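Local coordinates for Pro-Pro endopeptidase (Paenibacillus alvei, PDB 6FPC), which cleaves peptide bonds between two proline residues as a secreted, zinc-dependent endopeptidase, cutting a cell-surface protein at PLP-PVP motifs, at residues A[63-68]-A[78-83]; A[88-93]-A[111-116]; A[130-135]-A[151-156]; A[140-145]-A[176-181]; A[159-164]-A[183-188]. One frame throughout, in Å; residues are numbered along the deposited sequence.

Contact 1: A[63-68]-A[78-83]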
# COMPACT_ATOMS: atom_id res chain seq x y z
N TYR A 63 6.13 4.83 -19.08
CA TYR A 63 5.49 6.08 -19.50
C TYR A 63 5.58 7.20 -18.45
O TYR A 63 5.40 8.37 -18.79
CB TYR A 63 4.02 5.82 -19.96
CG TYR A 63 3.02 5.63 -18.85
CD1 TYR A 63 2.27 6.70 -18.36
CD2 TYR A 63 2.84 4.38 -18.24
CE1 TYR A 63 1.36 6.54 -17.32
CE2 TYR A 63 1.92 4.21 -17.21
CZ TYR A 63 1.17 5.28 -16.77
OH TYR A 63 0.28 5.11 -15.73
N LEU A 64 5.83 6.85 -17.15
CA LEU A 64 5.95 7.81 -16.05
C LEU A 64 7.37 8.42 -15.91
O LEU A 64 7.58 9.34 -15.11
CB LEU A 64 5.55 7.15 -14.72
CG LEU A 64 4.11 6.69 -14.63
CD1 LEU A 64 3.92 5.79 -13.42
CD2 LEU A 64 3.16 7.88 -14.63
N LYS A 65 8.33 7.88 -16.67
CA LYS A 65 9.72 8.37 -16.62
C LYS A 65 9.78 9.87 -16.87
O LYS A 65 9.16 10.36 -17.81
CB LYS A 65 10.63 7.63 -17.60
CG LYS A 65 11.04 6.26 -17.05
CD LYS A 65 12.00 5.53 -17.99
CE LYS A 65 12.11 4.07 -17.62
NZ LYS A 65 12.96 3.84 -16.42
N GLY A 66 10.42 10.58 -15.94
CA GLY A 66 10.61 12.03 -16.03
C GLY A 66 9.38 12.87 -15.83
O GLY A 66 9.39 14.05 -16.15
N VAL A 67 8.29 12.28 -15.30
CA VAL A 67 7.05 12.99 -15.05
C VAL A 67 6.96 13.32 -13.56
O VAL A 67 7.27 12.46 -12.72
CB VAL A 67 5.83 12.17 -15.55
CG1 VAL A 67 4.50 12.84 -15.17
CG2 VAL A 67 5.92 11.96 -17.07
N VAL A 68 6.53 14.55 -13.23
CA VAL A 68 6.40 15.01 -11.84
C VAL A 68 5.12 14.50 -11.18
O VAL A 68 4.03 14.84 -11.63
CB VAL A 68 6.55 16.55 -11.72
CG1 VAL A 68 6.43 17.00 -10.27
CG2 VAL A 68 7.87 17.03 -12.33
N THR A 78 10.59 13.11 -9.63
CA THR A 78 9.84 12.51 -10.75
C THR A 78 9.37 11.15 -10.26
O THR A 78 9.88 10.68 -9.25
CB THR A 78 10.66 12.42 -12.05
OG1 THR A 78 11.82 11.62 -11.81
CG2 THR A 78 11.05 13.80 -12.62
N TRP A 79 8.48 10.47 -11.02
CA TRP A 79 8.00 9.12 -10.70
C TRP A 79 9.15 8.08 -10.58
O TRP A 79 9.02 7.08 -9.88
CB TRP A 79 6.96 8.68 -11.73
CG TRP A 79 5.60 9.25 -11.49
CD1 TRP A 79 5.02 10.29 -12.14
CD2 TRP A 79 4.66 8.84 -10.48
NE1 TRP A 79 3.77 10.55 -11.62
CE2 TRP A 79 3.53 9.69 -10.57
CE3 TRP A 79 4.69 7.88 -9.44
CZ2 TRP A 79 2.42 9.57 -9.73
CZ3 TRP A 79 3.58 7.73 -8.62
CH2 TRP A 79 2.48 8.63 -8.72
N ASP A 80 10.27 8.36 -11.23
CA ASP A 80 11.48 7.52 -11.17
C ASP A 80 11.96 7.35 -9.73
O ASP A 80 12.55 6.34 -9.40
CB ASP A 80 12.60 8.19 -11.98
CG ASP A 80 12.17 8.55 -13.38
OD1 ASP A 80 12.41 7.75 -14.30
OD2 ASP A 80 11.57 9.64 -13.56
N ASP A 81 11.71 8.35 -8.87
CA ASP A 81 12.12 8.37 -7.44
C ASP A 81 11.13 7.70 -6.51
O ASP A 81 11.43 7.56 -5.32
CB ASP A 81 12.23 9.82 -6.97
CG ASP A 81 13.21 10.66 -7.75
OD1 ASP A 81 14.30 10.14 -8.10
OD2 ASP A 81 12.88 11.84 -8.04
N VAL A 82 9.93 7.41 -7.00
CA VAL A 82 8.84 6.89 -6.17
C VAL A 82 9.00 5.35 -6.00
O VAL A 82 9.03 4.64 -7.00
CB VAL A 82 7.44 7.30 -6.72
CG1 VAL A 82 6.32 6.70 -5.88
CG2 VAL A 82 7.30 8.83 -6.78
N PRO A 83 9.09 4.84 -4.75
CA PRO A 83 9.39 3.41 -4.56
C PRO A 83 8.21 2.44 -4.73
O PRO A 83 8.43 1.23 -4.80
CB PRO A 83 9.95 3.36 -3.13
CG PRO A 83 9.22 4.49 -2.41
CD PRO A 83 9.11 5.58 -3.46
O HOH W 1 13.78 5.41 -14.29
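Both Leu-64 and Trp-79 set their CG atoms beside the backbone N, at chi1 -63° and -80°, and from there their side chains meet: CB of Leu-64 lies 3.6 Å from CB of Trp-79, and methyl CD2 of Leu-64 sits over one face of the indole. That methyl is 4.1 Å from the centroid of the five-membered ring and close to its normal, a CH-pi contact. Val-67 approaches the same ring at its edge through CB. The chain between Leu-64 and Val-67 forms a type II beta turn, in which Gly-66 takes a positive phi, and the turn docks on a short 3-10 segment, 79-81. Both belong to the long loop connecting strand 47-51 to strand 84-86, on the surface of the metalloprotease domain. The carboxylate of Asp-80 fastens the turn: its OD2 accepts the N-H of Gly-66 at 2.8 Å, almost straight, through the syn lone pair, and on its anti side takes a second hydrogen bond from OG1 of Thr-78 at 2.7 Å. A backbone bond from Trp-79 N to Val-67 O, 2.9 Å, ties the other end of the turn. The remaining oxygen, OD1, receives a hydrogen bond from a water that in turn accepts one from NZ of Lys-65; this ammonium group is also hydrogen-bonded to Asn-57, and lies 4.5 Å from OD1 of Asp-80, near it without forming a salt bridge.

Contact 2: A[88-93]-A[111-116]. With CD (cadmium ion), chain F.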
# COMPACT_ATOMS: atom_id res chain seq x y z
N ARG A 88 -3.49 -0.76 -11.65
CA ARG A 88 -4.05 -2.09 -11.88
C ARG A 88 -2.97 -3.12 -11.62
O ARG A 88 -3.22 -4.32 -11.52
CB ARG A 88 -4.68 -2.19 -13.26
CG ARG A 88 -6.00 -1.45 -13.24
CD ARG A 88 -6.91 -1.99 -14.27
NE ARG A 88 -7.47 -3.30 -13.92
CZ ARG A 88 -8.73 -3.49 -13.57
NH1 ARG A 88 -9.57 -2.46 -13.48
NH2 ARG A 88 -9.18 -4.71 -13.33
N VAL A 89 -1.76 -2.62 -11.52
CA VAL A 89 -0.57 -3.34 -11.12
C VAL A 89 -0.15 -2.68 -9.81
O VAL A 89 -0.38 -1.47 -9.62
CB VAL A 89 0.53 -3.26 -12.22
CG1 VAL A 89 1.06 -1.84 -12.41
CG2 VAL A 89 1.66 -4.24 -11.93
N VAL A 90 0.43 -3.47 -8.89
CA VAL A 90 0.98 -2.93 -7.64
C VAL A 90 2.48 -3.11 -7.84
O VAL A 90 2.92 -4.23 -8.04
CB VAL A 90 0.43 -3.65 -6.38
CG1 VAL A 90 1.10 -3.11 -5.11
CG2 VAL A 90 -1.09 -3.50 -6.29
N ALA A 91 3.24 -2.03 -7.94
CA ALA A 91 4.68 -2.17 -8.18
C ALA A 91 5.40 -1.64 -6.97
O ALA A 91 5.07 -0.53 -6.53
CB ALA A 91 5.07 -1.41 -9.43
N VAL A 92 6.30 -2.44 -6.39
CA VAL A 92 7.03 -2.07 -5.16
C VAL A 92 8.52 -2.44 -5.32
O VAL A 92 8.85 -3.57 -5.65
CB VAL A 92 6.41 -2.76 -3.89
CG1 VAL A 92 7.18 -2.41 -2.61
CG2 VAL A 92 4.93 -2.40 -3.72
N ARG A 93 9.41 -1.49 -5.07
CA ARG A 93 10.83 -1.72 -5.21
C ARG A 93 11.38 -2.57 -4.05
O ARG A 93 11.16 -2.25 -2.87
CB ARG A 93 11.57 -0.37 -5.33
CG ARG A 93 12.96 -0.56 -5.86
CD ARG A 93 13.70 0.73 -6.10
NE ARG A 93 15.04 0.40 -6.59
CZ ARG A 93 15.86 1.25 -7.19
NH1 ARG A 93 15.49 2.51 -7.38
NH2 ARG A 93 17.05 0.85 -7.61
N HIS A 111 0.81 -1.34 2.16
CA HIS A 111 0.17 -0.05 1.89
C HIS A 111 -0.33 0.04 0.43
O HIS A 111 -1.51 0.30 0.18
CB HIS A 111 1.14 1.12 2.20
CG HIS A 111 0.55 2.47 1.91
ND1 HIS A 111 -0.04 3.22 2.90
CD2 HIS A 111 0.48 3.14 0.74
CE1 HIS A 111 -0.42 4.35 2.32
NE2 HIS A 111 -0.13 4.35 1.02
N GLU A 112 0.57 -0.20 -0.53
CA GLU A 112 0.23 -0.12 -1.95
C GLU A 112 -0.77 -1.20 -2.38
O GLU A 112 -1.67 -0.90 -3.15
CB GLU A 112 1.48 -0.08 -2.84
CG GLU A 112 2.31 1.20 -2.64
CD GLU A 112 1.62 2.51 -3.02
OE1 GLU A 112 2.02 3.56 -2.48
OE2 GLU A 112 0.67 2.48 -3.84
N THR A 113 -0.66 -2.42 -1.83
CA THR A 113 -1.61 -3.47 -2.16
C THR A 113 -3.01 -3.10 -1.67
O THR A 113 -3.98 -3.33 -2.37
CB THR A 113 -1.14 -4.85 -1.65
OG1 THR A 113 0.14 -5.12 -2.20
CG2 THR A 113 -2.10 -6.00 -2.06
N LEU A 114 -3.11 -2.48 -0.49
CA LEU A 114 -4.40 -2.12 0.11
C LEU A 114 -5.14 -1.06 -0.70
O LEU A 114 -6.37 -1.06 -0.69
CB LEU A 114 -4.25 -1.76 1.61
CG LEU A 114 -4.55 -2.90 2.63
CD1 LEU A 114 -6.02 -3.24 2.68
CD2 LEU A 114 -3.78 -4.18 2.33
N HIS A 115 -4.41 -0.21 -1.49
CA HIS A 115 -5.06 0.71 -2.41
C HIS A 115 -5.82 -0.10 -3.48
O HIS A 115 -6.98 0.21 -3.77
CB HIS A 115 -4.07 1.68 -3.08
CG HIS A 115 -3.66 2.86 -2.23
ND1 HIS A 115 -4.60 3.72 -1.69
CD2 HIS A 115 -2.42 3.31 -1.94
CE1 HIS A 115 -3.90 4.66 -1.06
NE2 HIS A 115 -2.59 4.45 -1.17
N ALA A 116 -5.17 -1.13 -4.07
CA ALA A 116 -5.81 -1.98 -5.10
C ALA A 116 -7.01 -2.73 -4.51
O ALA A 116 -8.04 -2.83 -5.17
CB ALA A 116 -4.80 -2.96 -5.69
CD CD F . -0.88 5.71 -0.55
O HOH W 2 0.28 5.95 -2.22
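The HExxH helix of this zinc peptidase, 108-121, rests here on strand 89-93 of the sheet, a neighbourhood in which one side of the helix carries the metal site and another is buried against the strand. The two elements run antiparallel, at 174°, with their axes 8.3 Å apart. Val-90 carries most of the contact. Its CG1 is anti to the backbone N (chi1 176°), which sends the two methyls to separate places on the helix: CG1 reaches CB of Glu-112 and the hydroxyl OG1 of Thr-113, whereas CG2 meets CB of Ala-116 at 3.8 Å. Val-92 adds a looser touch, its CG2 lying 4.2 Å from CB of Glu-112. No hydrogen bond links the two segments; OG1 of Thr-113 instead bonds to the carbonyl of Glu-109 one turn earlier in the helix. Residues 86-89, which play a crucial role in substrate specificity, lead directly into this strand.

Glu-112, the predicted proton acceptor, therefore has its CB buried against the valines while its chain, bent at chi2 (-63°), turns the carboxylate away from the strand toward the metal. His-111 and His-115 each bind the cadmium ion through NE2, and Tyr-148 and Glu-155 complete its protein ligands; zinc occupies this site as well. His-111 is held from behind by Glu-159, which is hydrogen-bonded to its ND1. A water 2.0 Å from the cadmium ion donates a hydrogen bond to OE1 of Glu-112 at 3.0 Å.

Contact 3: A[130-135]-A[151-156]. With CD (cadmium ion), chain F.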
# COMPACT_ATOMS: atom_id res chain seq x y z
N GLU A 130 -19.67 5.86 6.08
CA GLU A 130 -19.23 5.23 7.31
C GLU A 130 -17.73 5.45 7.50
O GLU A 130 -17.31 5.85 8.59
CB GLU A 130 -19.54 3.72 7.32
CG GLU A 130 -19.22 3.04 8.64
CD GLU A 130 -19.19 1.53 8.69
OE1 GLU A 130 -19.15 0.88 7.62
OE2 GLU A 130 -19.18 0.98 9.82
N PHE A 131 -16.93 5.17 6.46
CA PHE A 131 -15.48 5.34 6.57
C PHE A 131 -15.10 6.81 6.65
O PHE A 131 -14.22 7.15 7.43
CB PHE A 131 -14.68 4.57 5.51
CG PHE A 131 -13.20 4.48 5.90
CD1 PHE A 131 -12.79 3.64 6.93
CD2 PHE A 131 -12.25 5.30 5.31
CE1 PHE A 131 -11.44 3.57 7.31
CE2 PHE A 131 -10.90 5.22 5.67
CZ PHE A 131 -10.51 4.38 6.69
N ILE A 132 -15.76 7.68 5.85
CA ILE A 132 -15.51 9.13 5.89
C ILE A 132 -15.70 9.68 7.31
O ILE A 132 -14.88 10.49 7.77
CB ILE A 132 -16.42 9.89 4.87
CG1 ILE A 132 -16.07 9.55 3.37
CG2 ILE A 132 -16.45 11.42 5.12
CD1 ILE A 132 -14.78 9.84 2.88
N ASN A 133 -16.79 9.25 7.98
CA ASN A 133 -17.09 9.64 9.35
C ASN A 133 -15.91 9.23 10.30
O ASN A 133 -15.46 10.04 11.10
CB ASN A 133 -18.42 9.04 9.82
CG ASN A 133 -18.73 9.34 11.28
OD1 ASN A 133 -19.03 10.48 11.65
ND2 ASN A 133 -18.63 8.33 12.13
N ILE A 134 -15.41 7.99 10.15
CA ILE A 134 -14.29 7.47 10.94
C ILE A 134 -13.01 8.30 10.67
O ILE A 134 -12.32 8.72 11.61
CB ILE A 134 -14.09 5.96 10.67
CG1 ILE A 134 -15.25 5.13 11.28
CG2 ILE A 134 -12.75 5.48 11.24
CD1 ILE A 134 -15.40 3.75 10.64
N PHE A 135 -12.71 8.53 9.38
CA PHE A 135 -11.57 9.32 8.93
C PHE A 135 -11.62 10.72 9.53
O PHE A 135 -10.62 11.17 10.06
CB PHE A 135 -11.57 9.37 7.39
CG PHE A 135 -10.75 10.48 6.77
CD1 PHE A 135 -9.39 10.31 6.53
CD2 PHE A 135 -11.35 11.68 6.40
CE1 PHE A 135 -8.64 11.32 5.91
CE2 PHE A 135 -10.60 12.69 5.77
CZ PHE A 135 -9.24 12.51 5.57
N ALA A 151 -5.36 13.94 4.95
CA ALA A 151 -6.04 14.69 3.91
C ALA A 151 -6.92 13.82 3.00
O ALA A 151 -7.92 14.33 2.49
CB ALA A 151 -5.01 15.44 3.07
N TYR A 152 -6.57 12.54 2.80
CA TYR A 152 -7.28 11.65 1.88
C TYR A 152 -7.79 10.39 2.56
O TYR A 152 -6.97 9.61 3.06
CB TYR A 152 -6.34 11.27 0.69
CG TYR A 152 -5.95 12.49 -0.12
CD1 TYR A 152 -6.83 13.04 -1.05
CD2 TYR A 152 -4.74 13.14 0.11
CE1 TYR A 152 -6.49 14.19 -1.77
CE2 TYR A 152 -4.39 14.29 -0.61
CZ TYR A 152 -5.29 14.83 -1.52
OH TYR A 152 -4.95 15.99 -2.18
N PRO A 153 -9.12 10.10 2.53
CA PRO A 153 -9.63 8.83 3.11
C PRO A 153 -8.99 7.59 2.49
O PRO A 153 -8.82 6.61 3.19
CB PRO A 153 -11.13 8.85 2.80
CG PRO A 153 -11.44 10.24 2.41
CD PRO A 153 -10.20 10.94 1.96
N THR A 154 -8.64 7.61 1.19
CA THR A 154 -7.95 6.46 0.55
C THR A 154 -6.60 6.18 1.23
O THR A 154 -6.24 5.02 1.44
CB THR A 154 -7.72 6.71 -0.94
OG1 THR A 154 -7.11 7.99 -1.06
CG2 THR A 154 -9.01 6.67 -1.74
N GLU A 155 -5.88 7.25 1.60
CA GLU A 155 -4.58 7.11 2.25
C GLU A 155 -4.75 6.61 3.69
O GLU A 155 -4.03 5.69 4.13
CB GLU A 155 -3.79 8.43 2.10
CG GLU A 155 -3.51 8.74 0.62
CD GLU A 155 -2.57 7.74 -0.06
OE1 GLU A 155 -2.38 7.85 -1.30
OE2 GLU A 155 -1.97 6.90 0.64
N TYR A 156 -5.75 7.15 4.40
CA TYR A 156 -6.04 6.71 5.77
C TYR A 156 -6.46 5.24 5.75
O TYR A 156 -5.97 4.46 6.57
CB TYR A 156 -7.13 7.58 6.42
CG TYR A 156 -7.33 7.26 7.88
CD1 TYR A 156 -6.26 7.28 8.78
CD2 TYR A 156 -8.57 6.84 8.36
CE1 TYR A 156 -6.42 6.93 10.11
CE2 TYR A 156 -8.74 6.48 9.70
CZ TYR A 156 -7.67 6.55 10.57
OH TYR A 156 -7.83 6.23 11.90
CD CD F . -0.88 5.71 -0.55
O HOH W 2 0.28 5.95 -2.22
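An apolar helix-to-helix contact with no hydrogen bond across it seats helix 129-138 against the first turn of helix 153-166, the helix that supplies the glutamate ligand downstream of the HExxH motif. Pro-153, just after the N-cap residue Tyr-152, packs against two side chains of the other helix. Its CG stands almost on the normal of the Phe-135 ring, 4.2 Å from the centroid, in a CH-pi contact. CD1 of Ile-132 presses on CG of Pro-153 at 3.4 Å, a tight pair. The Phe-135 ring, its CG anti to the backbone N (chi1 161°), thus has the proline over one face, while its edge meets CB of Tyr-156 at 3.5 Å and the backbone of Ala-151. Phe-131 and Tyr-156 have planes 30° apart, but a large offset, with centroids 5.8 Å from each other, leaves little stacking between them. The buried hydroxyl end of Tyr-156 is satisfied by a hydrogen bond to Thr-181, and Phe-131 also meets Phe-184 of helix 179-188. On the same turn, Glu-155 sends its carboxylate to the metal instead, where OE2 binds the cadmium ion at 2.0 Å and OE1, more distantly, at 2.7 Å.

Contact 4: A[140-145]-A[176-181]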
# COMPACT_ATOMS: atom_id res chain seq x y z
N SER A 140 -6.57 12.39 12.19
CA SER A 140 -5.74 13.43 12.80
C SER A 140 -4.85 12.95 13.95
O SER A 140 -3.82 13.56 14.18
CB SER A 140 -6.62 14.57 13.30
OG SER A 140 -7.63 14.07 14.15
N VAL A 141 -5.27 11.90 14.69
CA VAL A 141 -4.58 11.34 15.88
C VAL A 141 -3.07 11.15 15.64
O VAL A 141 -2.26 11.72 16.37
CB VAL A 141 -5.26 10.04 16.42
CG1 VAL A 141 -4.47 9.44 17.59
CG2 VAL A 141 -6.71 10.31 16.83
N LYS A 142 -2.69 10.37 14.62
CA LYS A 142 -1.29 10.11 14.30
C LYS A 142 -0.79 10.90 13.10
O LYS A 142 0.43 11.01 12.94
CB LYS A 142 -1.10 8.62 13.97
CG LYS A 142 -1.42 7.66 15.11
CD LYS A 142 -1.00 6.25 14.75
CE LYS A 142 -1.24 5.24 15.86
NZ LYS A 142 -0.35 5.46 17.04
N TYR A 143 -1.69 11.38 12.22
CA TYR A 143 -1.23 11.94 10.97
C TYR A 143 -1.50 13.43 10.72
O TYR A 143 -1.23 13.89 9.61
CB TYR A 143 -1.80 11.11 9.80
CG TYR A 143 -1.46 9.63 9.96
CD1 TYR A 143 -0.21 9.14 9.59
CD2 TYR A 143 -2.36 8.76 10.57
CE1 TYR A 143 0.13 7.80 9.81
CE2 TYR A 143 -2.03 7.42 10.78
CZ TYR A 143 -0.79 6.95 10.39
OH TYR A 143 -0.47 5.63 10.64
N LYS A 144 -1.95 14.20 11.74
CA LYS A 144 -2.23 15.63 11.53
C LYS A 144 -1.07 16.37 10.88
O LYS A 144 0.09 16.12 11.22
CB LYS A 144 -2.68 16.34 12.83
CG LYS A 144 -1.64 16.37 13.96
CD LYS A 144 -2.20 16.97 15.26
N GLY A 145 -1.40 17.24 9.93
CA GLY A 145 -0.45 18.09 9.22
C GLY A 145 0.38 17.43 8.13
O GLY A 145 1.24 18.09 7.55
N ASP A 176 -6.02 1.14 20.49
CA ASP A 176 -5.94 2.13 21.55
C ASP A 176 -6.09 3.57 21.07
O ASP A 176 -6.74 4.36 21.75
CB ASP A 176 -4.61 1.97 22.31
CG ASP A 176 -4.59 2.67 23.65
OD1 ASP A 176 -3.87 3.69 23.77
OD2 ASP A 176 -5.31 2.21 24.57
N SER A 177 -5.42 3.92 19.94
CA SER A 177 -5.34 5.26 19.37
C SER A 177 -6.49 5.65 18.45
O SER A 177 -6.86 6.81 18.42
CB SER A 177 -4.04 5.43 18.59
OG SER A 177 -2.91 5.13 19.38
N MET A 178 -6.97 4.71 17.63
CA MET A 178 -8.04 4.93 16.64
C MET A 178 -9.06 3.77 16.78
O MET A 178 -9.13 2.92 15.89
CB MET A 178 -7.46 5.03 15.21
CG MET A 178 -6.54 6.23 15.00
SD MET A 178 -4.81 5.74 14.92
CE MET A 178 -4.70 5.39 13.27
N PRO A 179 -9.81 3.71 17.93
CA PRO A 179 -10.74 2.58 18.16
C PRO A 179 -11.85 2.41 17.11
O PRO A 179 -12.20 1.27 16.80
CB PRO A 179 -11.32 2.86 19.55
CG PRO A 179 -11.12 4.33 19.75
CD PRO A 179 -9.82 4.63 19.09
N LEU A 180 -12.39 3.52 16.56
CA LEU A 180 -13.42 3.36 15.54
C LEU A 180 -12.82 2.75 14.26
O LEU A 180 -13.47 1.91 13.63
CB LEU A 180 -14.19 4.65 15.23
CG LEU A 180 -14.97 5.26 16.39
CD1 LEU A 180 -15.24 6.73 16.14
CD2 LEU A 180 -16.29 4.50 16.67
N THR A 181 -11.55 3.10 13.93
CA THR A 181 -10.86 2.57 12.74
C THR A 181 -10.54 1.11 12.98
O THR A 181 -10.69 0.30 12.07
CB THR A 181 -9.59 3.38 12.40
OG1 THR A 181 -9.92 4.77 12.36
CG2 THR A 181 -9.00 3.01 11.03
O HOH W 3 -1.02 7.61 18.68
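Apolar packing comes first, and Met-178 is at its centre. Bent at chi2 and chi3 (106° and 87°), its side chain lays the sulfur along the aliphatic part of Lys-142, with SD 3.7 Å from CE and almost as near to CD. Its terminal methyl CE lies at the edge of the Tyr-143 ring, 4.2 Å from CE2, and its CG stands near CB of Val-141. Both methyls of Val-141 rest against the carbonyl oxygen of Ser-177, with CG1 the closer at 3.6 Å.

The contact joins the short helix 140-143 to the junction at which helix 168-177 ends and helix 179-188 begins. Met-178 is the one residue between those two helices, being both the first to leave the earlier one and the N-cap position of the next. Tyr-143 in turn packs on Glu-159 and Leu-163 of helix 153-166, so the junction is tied to the helix that carries the metal ligand Glu-155.

Polar contacts form at the end of Lys-142. Its chain is extended until chi4, where it turns to bring NZ to 3.5 Å from OG of Ser-177. A water accepts a hydrogen bond from this NZ at 2.8 Å and bonds to OG of Ser-177 at 3.2 Å. Asp-173 holds both partners more firmly: its carboxylate forms a salt bridge with Lys-142, and its backbone carbonyl is hydrogen-bonded to the hydroxyl of Ser-177.

Contact 5: A[159-164]-A[183-188]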
# COMPACT_ATOMS: atom_id res chain seq x y z
N GLU A 159 -3.17 3.12 5.06
CA GLU A 159 -2.23 3.15 6.17
C GLU A 159 -2.80 2.50 7.46
O GLU A 159 -2.10 1.72 8.12
CB GLU A 159 -1.74 4.58 6.41
CG GLU A 159 -0.43 4.65 7.21
CD GLU A 159 0.73 3.79 6.74
OE1 GLU A 159 0.85 3.51 5.53
OE2 GLU A 159 1.55 3.39 7.60
N ALA A 160 -4.06 2.83 7.81
CA ALA A 160 -4.74 2.24 8.98
C ALA A 160 -4.94 0.71 8.79
O ALA A 160 -4.78 -0.02 9.77
CB ALA A 160 -6.08 2.91 9.23
N ALA A 161 -5.21 0.23 7.53
CA ALA A 161 -5.32 -1.22 7.26
C ALA A 161 -3.91 -1.86 7.43
O ALA A 161 -3.81 -2.98 7.94
CB ALA A 161 -5.86 -1.48 5.87
N SER A 162 -2.85 -1.13 7.04
CA SER A 162 -1.46 -1.58 7.23
C SER A 162 -1.19 -1.76 8.73
O SER A 162 -0.70 -2.83 9.11
CB SER A 162 -0.46 -0.60 6.63
OG SER A 162 -0.58 -0.59 5.21
N LEU A 163 -1.55 -0.75 9.59
CA LEU A 163 -1.37 -0.89 11.06
C LEU A 163 -2.10 -2.15 11.58
O LEU A 163 -1.55 -2.90 12.38
CB LEU A 163 -1.88 0.35 11.83
CG LEU A 163 -1.08 1.66 11.69
CD1 LEU A 163 -1.85 2.83 12.30
CD2 LEU A 163 0.26 1.57 12.40
N TYR A 164 -3.32 -2.40 11.07
CA TYR A 164 -4.14 -3.54 11.47
C TYR A 164 -3.54 -4.89 11.11
O TYR A 164 -3.61 -5.83 11.90
CB TYR A 164 -5.57 -3.42 10.88
CG TYR A 164 -6.48 -4.50 11.42
CD1 TYR A 164 -6.64 -5.71 10.73
CD2 TYR A 164 -7.11 -4.36 12.64
CE1 TYR A 164 -7.39 -6.75 11.28
CE2 TYR A 164 -7.87 -5.40 13.20
CZ TYR A 164 -8.02 -6.58 12.50
OH TYR A 164 -8.76 -7.60 13.05
N GLU A 183 -12.16 -1.09 14.89
CA GLU A 183 -13.46 -1.78 14.81
C GLU A 183 -13.86 -2.04 13.34
O GLU A 183 -14.20 -3.17 12.98
CB GLU A 183 -14.52 -0.93 15.52
CG GLU A 183 -15.90 -1.58 15.54
CD GLU A 183 -16.97 -0.78 16.26
OE1 GLU A 183 -17.02 0.46 16.10
OE2 GLU A 183 -17.77 -1.42 17.00
N PHE A 184 -13.74 -1.00 12.50
CA PHE A 184 -14.03 -1.08 11.07
C PHE A 184 -13.11 -2.11 10.40
O PHE A 184 -13.60 -2.98 9.68
CB PHE A 184 -13.89 0.30 10.42
CG PHE A 184 -14.11 0.34 8.93
CD1 PHE A 184 -15.37 0.61 8.40
CD2 PHE A 184 -13.04 0.16 8.04
CE1 PHE A 184 -15.57 0.65 7.01
CE2 PHE A 184 -13.24 0.22 6.66
CZ PHE A 184 -14.49 0.48 6.15
N MET A 185 -11.78 -2.03 10.66
CA MET A 185 -10.81 -2.96 10.08
C MET A 185 -11.05 -4.38 10.50
O MET A 185 -11.01 -5.27 9.64
CB MET A 185 -9.35 -2.56 10.35
CG MET A 185 -8.96 -1.23 9.70
SD MET A 185 -9.14 -1.18 7.89
CE MET A 185 -8.78 0.55 7.57
N ALA A 186 -11.37 -4.61 11.79
CA ALA A 186 -11.63 -5.95 12.33
C ALA A 186 -12.85 -6.58 11.65
O ALA A 186 -12.83 -7.77 11.30
CB ALA A 186 -11.82 -5.88 13.85
N LYS A 187 -13.88 -5.77 11.42
CA LYS A 187 -15.11 -6.22 10.77
C LYS A 187 -14.81 -6.55 9.30
O LYS A 187 -15.31 -7.55 8.79
CB LYS A 187 -16.21 -5.16 10.90
CG LYS A 187 -17.60 -5.67 10.54
N LEU A 188 -13.94 -5.75 8.65
CA LEU A 188 -13.58 -5.93 7.25
C LEU A 188 -12.69 -7.17 7.03
O LEU A 188 -12.92 -7.92 6.10
CB LEU A 188 -12.89 -4.64 6.76
CG LEU A 188 -12.87 -4.30 5.28
CD1 LEU A 188 -14.27 -4.17 4.70
CD2 LEU A 188 -12.12 -3.00 5.06
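Met-185 makes the tight half of this contact, inserted between two alanines and a tyrosine of the neighbouring helix. Its CB lies over the face of the Tyr-164 ring, 4.0 Å from the centroid in a CH-pi contact, and only 3.6 Å from CG. Beyond it the chain bends at chi2 (-59°), which carries the sulfur and methyl back toward the alanines: SD is 3.9 Å from CB of Ala-161, while CE comes within 3.6 Å of the backbone N of that residue and 4.0 Å of CB of Ala-160. With only methyl groups at these positions, the thioether can lie close to the helix backbone. Helices 153-166 and 179-188 cross here at -70°, with axes 10.0 Å apart, within the C-terminal helical part of the peptidase; Ala-161 also touches Leu-114 of the HExxH helix.

Toward the more exposed margin, Ala-186 offers only its backbone and a methyl, though the approach stays close. Tyr-164 places its ring there with CG anti to the backbone N (chi1 -173°), and the phenol oxygen OH lies beside CA of Ala-186 at 3.4 Å and its CB at 3.6 Å. Arg-171 adds a cation-pi contact with this ring, and its NE is hydrogen-bonded to the carbonyl of Tyr-164.

Burial and chemistry change together across the five contacts. Contacts 2 and 5 are buried and hold by apolar side chains without a hydrogen bond between their segments; contact 3, partly buried, does the same with aromatic rings. Contacts 1 and 4 lie at the surface and add polar atoms and bridging waters, though only contact 1 has clear direct hydrogen bonds. Contacts 3 and 5 share helix 153-166, while contacts 4 and 5 share helix 179-188, so the three form one continuous helical region. Contacts 2 and 3 meet at the metal through His-111, His-115 and Glu-155. Contact 1 stands apart, joined to contact 2 by the backbone pairing of Pro-83 with Arg-93.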